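Local coordinates for protein translation initiation factor eIF2B subunit beta (PDB 5B04) that forms the beta subunit of eIF2B, the complex that catalyses exchange of GDP for GTP on the gamma subunit of translation initiation factor eIF2, at residues E209-G215 / F233-E239; N278-T284 / T311-S317; D340-S344 / E355-P359. One frame throughout, in Å; residues are numbered along the deposited sequence.

Contact 1: E209-G215 / F233-E239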
loop_
_atom_site.group_PDB
_atom_site.type_symbol
_atom_site.label_atom_id
_atom_site.label_comp_id
_atom_site.label_asym_id
_atom_site.label_seq_id
_atom_site.Cartn_x
_atom_site.Cartn_y
_atom_site.Cartn_z
ATOM N N GLU C 209 7.766 0.948 13.798
ATOM C CA GLU C 209 6.625 1.133 12.908
ATOM C C GLU C 209 6.143 2.576 12.983
ATOM O O GLU C 209 6.426 3.282 13.951
ATOM C CB GLU C 209 5.484 0.174 13.261
ATOM C CG GLU C 209 5.654 -1.239 12.725
ATOM C CD GLU C 209 4.374 -2.052 12.815
ATOM O OE1 GLU C 209 3.501 -1.701 13.637
ATOM O OE2 GLU C 209 4.239 -3.040 12.062
ATOM N N ILE C 210 5.421 3.015 11.957
ATOM C CA ILE C 210 4.847 4.354 11.951
ATOM C C ILE C 210 3.325 4.282 11.953
ATOM O O ILE C 210 2.720 3.687 11.060
ATOM C CB ILE C 210 5.323 5.173 10.738
ATOM C CG1 ILE C 210 6.816 5.476 10.860
ATOM C CG2 ILE C 210 4.532 6.467 10.625
ATOM C CD1 ILE C 210 7.343 6.397 9.781
ATOM N N ILE C 211 2.713 4.891 12.963
ATOM C CA ILE C 211 1.268 4.824 13.136
ATOM C C ILE C 211 0.599 6.175 12.909
ATOM O O ILE C 211 0.980 7.176 13.514
ATOM C CB ILE C 211 0.899 4.321 14.542
ATOM C CG1 ILE C 211 1.630 3.013 14.845
ATOM C CG2 ILE C 211 -0.607 4.146 14.669
ATOM C CD1 ILE C 211 1.354 1.914 13.842
ATOM N N LEU C 212 -0.399 6.198 12.032
ATOM C CA LEU C 212 -1.178 7.407 11.807
ATOM C C LEU C 212 -2.477 7.367 12.598
ATOM O O LEU C 212 -3.237 6.401 12.520
ATOM C CB LEU C 212 -1.483 7.598 10.321
ATOM C CG LEU C 212 -2.416 8.771 10.008
ATOM C CD1 LEU C 212 -1.774 10.090 10.411
ATOM C CD2 LEU C 212 -2.806 8.787 8.539
ATOM N N THR C 213 -2.723 8.422 13.364
ATOM C CA THR C 213 -3.977 8.564 14.086
ATOM C C THR C 213 -4.494 9.986 13.918
ATOM O O THR C 213 -3.753 10.876 13.497
ATOM C CB THR C 213 -3.820 8.236 15.583
ATOM O OG1 THR C 213 -5.115 8.130 16.188
ATOM C CG2 THR C 213 -3.017 9.317 16.287
ATOM N N GLN C 214 -5.764 10.196 14.238
ATOM C CA GLN C 214 -6.361 11.515 14.101
ATOM C C GLN C 214 -7.207 11.867 15.318
ATOM O O GLN C 214 -7.828 10.996 15.926
ATOM C CB GLN C 214 -7.213 11.592 12.834
ATOM C CG GLN C 214 -7.574 13.008 12.428
ATOM C CD GLN C 214 -8.767 13.058 11.502
ATOM O OE1 GLN C 214 -8.803 13.850 10.561
ATOM N NE2 GLN C 214 -9.758 12.216 11.772
ATOM N N GLY C 215 -7.224 13.150 15.665
ATOM C CA GLY C 215 -8.005 13.629 16.789
ATOM C C GLY C 215 -7.539 13.050 18.109
ATOM O O GLY C 215 -6.416 12.561 18.226
ATOM N N PHE C 233 8.231 3.321 19.138
ATOM C CA PHE C 233 7.788 3.487 17.761
ATOM C C PHE C 233 7.435 4.944 17.485
ATOM O O PHE C 233 7.750 5.827 18.283
ATOM C CB PHE C 233 6.589 2.579 17.468
ATOM C CG PHE C 233 5.487 2.682 18.485
ATOM C CD1 PHE C 233 5.488 1.880 19.615
ATOM C CD2 PHE C 233 4.445 3.579 18.310
ATOM C CE1 PHE C 233 4.477 1.972 20.551
ATOM C CE2 PHE C 233 3.429 3.675 19.242
ATOM C CZ PHE C 233 3.444 2.871 20.365
ATOM N N SER C 234 6.782 5.192 16.356
ATOM C CA SER C 234 6.421 6.551 15.971
ATOM C C SER C 234 4.925 6.689 15.720
ATOM O O SER C 234 4.286 5.775 15.200
ATOM C CB SER C 234 7.200 6.979 14.725
ATOM O OG SER C 234 8.597 6.928 14.952
ATOM N N VAL C 235 4.374 7.839 16.092
ATOM C CA VAL C 235 2.966 8.126 15.851
ATOM C C VAL C 235 2.787 9.504 15.226
ATOM O O VAL C 235 3.278 10.504 15.750
ATOM C CB VAL C 235 2.134 8.049 17.152
ATOM C CG1 VAL C 235 0.753 8.659 16.946
ATOM C CG2 VAL C 235 2.016 6.609 17.626
ATOM N N ILE C 236 2.093 9.548 14.095
ATOM C CA ILE C 236 1.720 10.816 13.484
ATOM C C ILE C 236 0.298 11.171 13.894
ATOM O O ILE C 236 -0.646 10.444 13.588
ATOM C CB ILE C 236 1.821 10.767 11.948
ATOM C CG1 ILE C 236 3.248 10.427 11.516
ATOM C CG2 ILE C 236 1.389 12.092 11.347
ATOM C CD1 ILE C 236 3.440 10.403 10.016
ATOM N N VAL C 237 0.149 12.286 14.601
ATOM C CA VAL C 237 -1.164 12.720 15.056
ATOM C C VAL C 237 -1.705 13.846 14.187
ATOM O O VAL C 237 -1.203 14.969 14.220
ATOM C CB VAL C 237 -1.134 13.196 16.522
ATOM C CG1 VAL C 237 -2.503 13.717 16.938
ATOM C CG2 VAL C 237 -0.687 12.070 17.438
ATOM N N ALA C 238 -2.729 13.533 13.401
ATOM C CA ALA C 238 -3.430 14.554 12.642
ATOM C C ALA C 238 -4.414 15.267 13.559
ATOM O O ALA C 238 -5.298 14.634 14.138
ATOM C CB ALA C 238 -4.147 13.943 11.449
ATOM N N GLU C 239 -4.244 16.576 13.707
ATOM C CA GLU C 239 -5.169 17.378 14.500
ATOM C C GLU C 239 -6.575 17.243 13.931
ATOM O O GLU C 239 -6.751 17.123 12.723
ATOM C CB GLU C 239 -4.740 18.846 14.520
ATOM C CG GLU C 239 -4.613 19.459 13.138
ATOM C CD GLU C 239 -4.544 20.971 13.170
ATOM O OE1 GLU C 239 -3.984 21.525 14.138
ATOM O OE2 GLU C 239 -5.056 21.603 12.224
#

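Contact 2: N278-T284 / T311-S317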
loop_
_atom_site.group_PDB
_atom_site.type_symbol
_atom_site.label_atom_id
_atom_site.label_comp_id
_atom_site.label_asym_id
_atom_site.label_seq_id
_atom_site.Cartn_x
_atom_site.Cartn_y
_atom_site.Cartn_z
ATOM N N ASN C 278 2.560 2.567 8.331
ATOM C CA ASN C 278 2.258 1.143 8.383
ATOM C C ASN C 278 0.794 0.869 8.701
ATOM O O ASN C 278 0.148 0.051 8.046
ATOM C CB ASN C 278 3.143 0.449 9.421
ATOM C CG ASN C 278 4.609 0.466 9.042
ATOM O OD1 ASN C 278 5.423 1.116 9.698
ATOM N ND2 ASN C 278 4.955 -0.254 7.982
ATOM N N LYS C 279 0.275 1.554 9.715
ATOM C CA LYS C 279 -1.077 1.299 10.197
ATOM C C LYS C 279 -1.820 2.578 10.566
ATOM O O LYS C 279 -1.227 3.530 11.074
ATOM C CB LYS C 279 -1.040 0.368 11.413
ATOM C CG LYS C 279 -0.609 -1.056 11.108
ATOM C CD LYS C 279 -0.238 -1.804 12.377
ATOM C CE LYS C 279 0.071 -3.263 12.083
ATOM N NZ LYS C 279 1.029 -3.412 10.953
ATOM N N VAL C 280 -3.123 2.586 10.306
ATOM C CA VAL C 280 -3.995 3.652 10.780
ATOM C C VAL C 280 -4.780 3.164 11.990
ATOM O O VAL C 280 -5.450 2.132 11.931
ATOM C CB VAL C 280 -4.974 4.127 9.685
ATOM C CG1 VAL C 280 -6.214 4.757 10.305
ATOM C CG2 VAL C 280 -4.289 5.105 8.752
ATOM N N ILE C 281 -4.681 3.898 13.092
ATOM C CA ILE C 281 -5.424 3.556 14.297
ATOM C C ILE C 281 -6.370 4.690 14.674
ATOM O O ILE C 281 -5.936 5.775 15.065
ATOM C CB ILE C 281 -4.486 3.246 15.473
ATOM C CG1 ILE C 281 -3.654 1.999 15.164
ATOM C CG2 ILE C 281 -5.284 3.045 16.750
ATOM C CD1 ILE C 281 -2.736 1.579 16.291
ATOM N N LEU C 282 -7.666 4.432 14.547
ATOM C CA LEU C 282 -8.673 5.454 14.790
ATOM C C LEU C 282 -9.594 5.104 15.948
ATOM O O LEU C 282 -9.903 3.936 16.185
ATOM C CB LEU C 282 -9.515 5.683 13.534
ATOM C CG LEU C 282 -8.840 6.331 12.327
ATOM C CD1 LEU C 282 -9.862 6.593 11.234
ATOM C CD2 LEU C 282 -8.139 7.617 12.731
ATOM N N GLY C 283 -10.028 6.130 16.668
ATOM C CA GLY C 283 -11.107 5.982 17.621
ATOM C C GLY C 283 -12.397 6.277 16.886
ATOM O O GLY C 283 -12.371 6.739 15.745
ATOM N N THR C 284 -13.528 6.008 17.524
ATOM C CA THR C 284 -14.814 6.288 16.904
ATOM C C THR C 284 -15.817 6.779 17.938
ATOM O O THR C 284 -15.687 6.494 19.128
ATOM C CB THR C 284 -15.379 5.045 16.184
ATOM O OG1 THR C 284 -16.570 5.400 15.472
ATOM C CG2 THR C 284 -15.697 3.945 17.181
ATOM N N THR C 311 -3.006 0.953 3.052
ATOM C CA THR C 311 -2.644 0.920 4.463
ATOM C C THR C 311 -3.830 0.473 5.317
ATOM O O THR C 311 -4.927 1.016 5.191
ATOM C CB THR C 311 -2.154 2.298 4.949
ATOM O OG1 THR C 311 -1.028 2.711 4.165
ATOM C CG2 THR C 311 -1.748 2.239 6.417
ATOM N N PRO C 312 -3.609 -0.529 6.184
ATOM C CA PRO C 312 -4.646 -1.071 7.071
ATOM C C PRO C 312 -5.255 -0.026 8.003
ATOM O O PRO C 312 -4.537 0.808 8.555
ATOM C CB PRO C 312 -3.895 -2.134 7.879
ATOM C CG PRO C 312 -2.753 -2.526 7.015
ATOM C CD PRO C 312 -2.344 -1.276 6.300
ATOM N N VAL C 313 -6.573 -0.081 8.170
ATOM C CA VAL C 313 -7.270 0.809 9.091
ATOM C C VAL C 313 -7.782 0.029 10.297
ATOM O O VAL C 313 -8.637 -0.848 10.164
ATOM C CB VAL C 313 -8.452 1.525 8.409
ATOM C CG1 VAL C 313 -9.298 2.261 9.439
ATOM C CG2 VAL C 313 -7.950 2.481 7.342
ATOM N N VAL C 314 -7.249 0.350 11.471
ATOM C CA VAL C 314 -7.656 -0.312 12.703
ATOM C C VAL C 314 -8.486 0.635 13.561
ATOM O O VAL C 314 -8.200 1.829 13.636
ATOM C CB VAL C 314 -6.441 -0.802 13.509
ATOM C CG1 VAL C 314 -6.864 -1.858 14.516
ATOM C CG2 VAL C 314 -5.381 -1.359 12.577
ATOM N N VAL C 315 -9.518 0.098 14.204
ATOM C CA VAL C 315 -10.391 0.906 15.046
ATOM C C VAL C 315 -10.469 0.354 16.465
ATOM O O VAL C 315 -10.842 -0.800 16.673
ATOM C CB VAL C 315 -11.813 0.993 14.461
ATOM C CG1 VAL C 315 -12.715 1.807 15.377
ATOM C CG2 VAL C 315 -11.774 1.599 13.069
ATOM N N CYS C 316 -10.111 1.187 17.436
ATOM C CA CYS C 316 -10.191 0.807 18.842
ATOM C C CYS C 316 -11.438 1.404 19.485
ATOM O O CYS C 316 -11.568 2.623 19.590
ATOM C CB CYS C 316 -8.938 1.260 19.594
ATOM S SG CYS C 316 -7.395 0.573 18.957
ATOM N N SER C 317 -12.352 0.541 19.914
ATOM C CA SER C 317 -13.614 0.998 20.483
ATOM C C SER C 317 -14.245 -0.035 21.407
ATOM O O SER C 317 -14.178 -1.236 21.151
ATOM C CB SER C 317 -14.597 1.350 19.365
ATOM O OG SER C 317 -15.838 1.781 19.895
#

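Contact 3: D340-S344 / E355-P359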
loop_
_atom_site.group_PDB
_atom_site.type_symbol
_atom_site.label_atom_id
_atom_site.label_comp_id
_atom_site.label_asym_id
_atom_site.label_seq_id
_atom_site.Cartn_x
_atom_site.Cartn_y
_atom_site.Cartn_z
ATOM N N ASP C 340 -18.635 29.300 14.172
ATOM C CA ASP C 340 -17.636 29.926 15.031
ATOM C C ASP C 340 -16.275 29.235 14.984
ATOM O O ASP C 340 -15.237 29.895 14.978
ATOM C CB ASP C 340 -18.153 29.947 16.473
ATOM C CG ASP C 340 -17.198 30.630 17.425
ATOM O OD1 ASP C 340 -16.647 31.688 17.059
ATOM O OD2 ASP C 340 -17.001 30.105 18.542
ATOM N N LYS C 341 -16.287 27.906 14.944
ATOM C CA LYS C 341 -15.058 27.120 15.000
ATOM C C LYS C 341 -14.217 27.240 13.730
ATOM O O LYS C 341 -13.009 27.006 13.752
ATOM C CB LYS C 341 -15.389 25.649 15.262
ATOM C CG LYS C 341 -16.176 25.411 16.542
ATOM C CD LYS C 341 -15.295 25.586 17.770
ATOM C CE LYS C 341 -16.118 25.585 19.047
ATOM N NZ LYS C 341 -17.000 26.783 19.136
ATOM N N ILE C 342 -14.860 27.606 12.625
ATOM C CA ILE C 342 -14.180 27.691 11.337
ATOM C C ILE C 342 -13.921 29.136 10.923
ATOM O O ILE C 342 -12.779 29.530 10.686
ATOM C CB ILE C 342 -14.992 26.991 10.233
ATOM C CG1 ILE C 342 -15.059 25.486 10.496
ATOM C CG2 ILE C 342 -14.383 27.261 8.873
ATOM C CD1 ILE C 342 -15.717 24.703 9.383
ATOM N N MET C 343 -14.992 29.918 10.832
ATOM C CA MET C 343 -14.888 31.324 10.462
ATOM C C MET C 343 -15.165 32.212 11.670
ATOM O O MET C 343 -16.099 31.965 12.431
ATOM C CB MET C 343 -15.857 31.656 9.325
ATOM C CG MET C 343 -15.890 33.126 8.936
ATOM S SD MET C 343 -14.363 33.691 8.160
ATOM C CE MET C 343 -14.421 32.790 6.615
ATOM N N SER C 344 -14.345 33.243 11.843
ATOM C CA SER C 344 -14.499 34.153 12.969
ATOM C C SER C 344 -15.735 35.030 12.798
ATOM O O SER C 344 -16.112 35.375 11.678
ATOM C CB SER C 344 -13.251 35.018 13.133
ATOM O OG SER C 344 -13.357 35.843 14.279
ATOM N N GLU C 355 -21.984 30.799 3.033
ATOM C CA GLU C 355 -22.503 29.717 3.856
ATOM C C GLU C 355 -21.350 29.001 4.548
ATOM O O GLU C 355 -20.507 28.393 3.888
ATOM C CB GLU C 355 -23.310 28.739 2.999
ATOM C CG GLU C 355 -23.846 27.531 3.743
ATOM C CD GLU C 355 -24.765 26.686 2.879
ATOM O OE1 GLU C 355 -25.978 26.978 2.843
ATOM O OE2 GLU C 355 -24.274 25.737 2.233
ATOM N N ILE C 356 -21.303 29.082 5.873
ATOM C CA ILE C 356 -20.225 28.448 6.625
ATOM C C ILE C 356 -20.740 27.215 7.361
ATOM O O ILE C 356 -21.682 27.298 8.147
ATOM C CB ILE C 356 -19.574 29.414 7.637
ATOM C CG1 ILE C 356 -18.827 30.539 6.912
ATOM C CG2 ILE C 356 -18.599 28.665 8.523
ATOM C CD1 ILE C 356 -19.684 31.733 6.542
ATOM N N LEU C 357 -20.111 26.073 7.099
ATOM C CA LEU C 357 -20.587 24.798 7.621
ATOM C C LEU C 357 -19.519 24.069 8.430
ATOM O O LEU C 357 -18.432 23.786 7.929
ATOM C CB LEU C 357 -21.062 23.909 6.473
ATOM C CG LEU C 357 -22.098 24.540 5.540
ATOM C CD1 LEU C 357 -22.372 23.638 4.348
ATOM C CD2 LEU C 357 -23.381 24.839 6.299
ATOM N N ASN C 358 -19.841 23.762 9.683
ATOM C CA ASN C 358 -18.924 23.036 10.555
ATOM C C ASN C 358 -19.540 21.756 11.109
ATOM O O ASN C 358 -20.100 21.754 12.206
ATOM C CB ASN C 358 -18.470 23.929 11.711
ATOM C CG ASN C 358 -17.572 23.199 12.696
ATOM O OD1 ASN C 358 -16.807 22.311 12.318
ATOM N ND2 ASN C 358 -17.673 23.563 13.969
ATOM N N PRO C 359 -19.450 20.659 10.346
ATOM C CA PRO C 359 -19.863 19.357 10.875
ATOM C C PRO C 359 -18.785 18.787 11.789
ATOM O O PRO C 359 -17.602 18.923 11.476
ATOM C CB PRO C 359 -20.033 18.506 9.616
ATOM C CG PRO C 359 -19.077 19.103 8.640
ATOM C CD PRO C 359 -19.040 20.581 8.932
#

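Contact 1: E209-G215 / F233-E239
Ile211 O is gripped twice from the neighbouring strand: Ile236 N donates a hydrogen bond to it at 2.7 Å, and Val235 CA adds a CA-H...O contact with the same oxygen at 3.2 Å. The ladder carries on in both directions. Ser234 N reaches Glu209 O and Ile211 N returns to Ser234 O; farther along, Thr213 N binds Ile236 O at 2.9 Å in an almost straight bond (177° at the hydrogen), Ala238 N binds Thr213 O, and Gly215 N closes the run on Ala238 O. The two strands run the same way, their axes 22° apart.

Side chains alternate between the two faces. On one, Ile236 sits between two partners: its CD1 reaches CG2 of Ile210 at 4.1 Å, while its CG2 meets CD1 of Leu212 at 3.9 Å. Leu212 CG lies trans to its own N, and chi2 of 63° then brings CD1 against the neighbouring strand, beside Ile236 O. Ile273 of helix 270-273 packs on both Leu212 and Ile236. On the other face Thr213 and Val237 stand side by side, their CG2 methyls 3.8 Å apart. Val235 fits in beside them, with CG1 against Thr213 CG2 and CG2 at the ring edge of Phe233. The hydroxyl of Thr213 is taken by Ile281 O on the next strand, and Leu224 of helix 218-228 packs on Val235 and Phe233. Strand 210-214, helix 218-228 and strand 234-238 thus make a beta-alpha-beta crossover in the Rossmann-like domain of the eIF2B alpha/beta/delta family.

Contact 2: N278-T284 / T311-S317
The backbone of Val280 bonds to the residues on either side of Val313, through Pro312 O and Val314 N. Four hydrogen bonds hold strands 279-282 and 313-316 together: Val280 N to Pro312 O at 2.9 Å, Val314 N to Val280 O, Leu282 N to Val314 O at 2.8 Å, and Cys316 N to Leu282 O. Val280 and Leu282 therefore each both give and receive a bond, the zigzag of a parallel pair; the strand axes diverge by 26°.

CA-H...O contacts add a second approach to two of the same carbonyl oxygens. Ile281 CA comes to 3.3 Å from Val314 O, and Val315 CA makes the equivalent approach to Leu282 O.

Apolar packing falls on two faces. Val280 and Val313 lie alongside each other and point the same way, with their CG1 methyls 4.1 Å apart. On the reverse face, Ile281 turns CG1 to Val314 CB and CG2 to Cys316 SG, the latter at 3.9 Å. With CG1 beside the backbone N (chi1 -64°), CG2 is the branch anti to that nitrogen, and it runs forward along the strand to the sulfur. Phe223 of helix 218-228 covers Ile281 and Cys316 together. At the far end the Thr284 methyl CG2 rests on Ser317, 3.6 Å from its CB.

Leu387 of the delta subunit closes over the start of the pair, on Lys279, Pro312 and Val314. Adjacent parallel strands with apolar side chains on both faces, here inside the sheet between strands 210-214 and 371-374, are characteristic of a Rossmann-like alpha/beta fold.

Contact 3: D340-S344 / E355-P359
Asn358 lies across the side chains of Ile342 and Lys341, and the contact is easily followed along it. CB touches the end of Ile342, 3.7 Å from CD1. With CG trans to the backbone N (chi1 177°), the amide is carried over the isoleucine: CG stands 4.0 Å from Ile342 CG1, and OD1 is 3.9 Å from Ile342 CD1. At the tip, ND2 rests against the aliphatic base of Lys341, 3.4 Å from CB, and hydrogen-bonds Ser338 O and Asn243 OD1. An alanine here would keep only the CB contact and would probably leave Ser338 O and Asn243 OD1 without their shared donor, and the flank of Lys341 without its cover.

Toward the start of segment 355-359, Ile356 directs its two branches at Met343, with CG1 4.0 Å from the methionine CB; its CG2 also faces Ile342 CB. No hydrogen bond links the two segments. Tyr323 of the delta subunit packs on both Ile342 and Met343, while Glu355 and Ile356 pair with a strand of that subunit in a parallel ladder. This is a loop packed on a strand of the small antiparallel sheet, which the delta subunit extends across the interface.

In the fold
The three contacts follow one another along the chain, with none nested or crossed. Contact 1 closes first, over a loop whose 17 residues carry helix 218-228. The chain then adds strand 261-265 at the sheet's edge and returns to the other side of strand 210-214 with strand 279-282. Contact 2 therefore continues the same sheet, joined to contact 1 directly by Leu212 O and Ile281 N. Its loop sends out strands 286-287 and 293-296 before helix 299-308 leads back. Strand 293-296 pairs with strand 354-364, where contact 3 closes a short loop around helix 348-352, about 26 Å from contact 1 between centres.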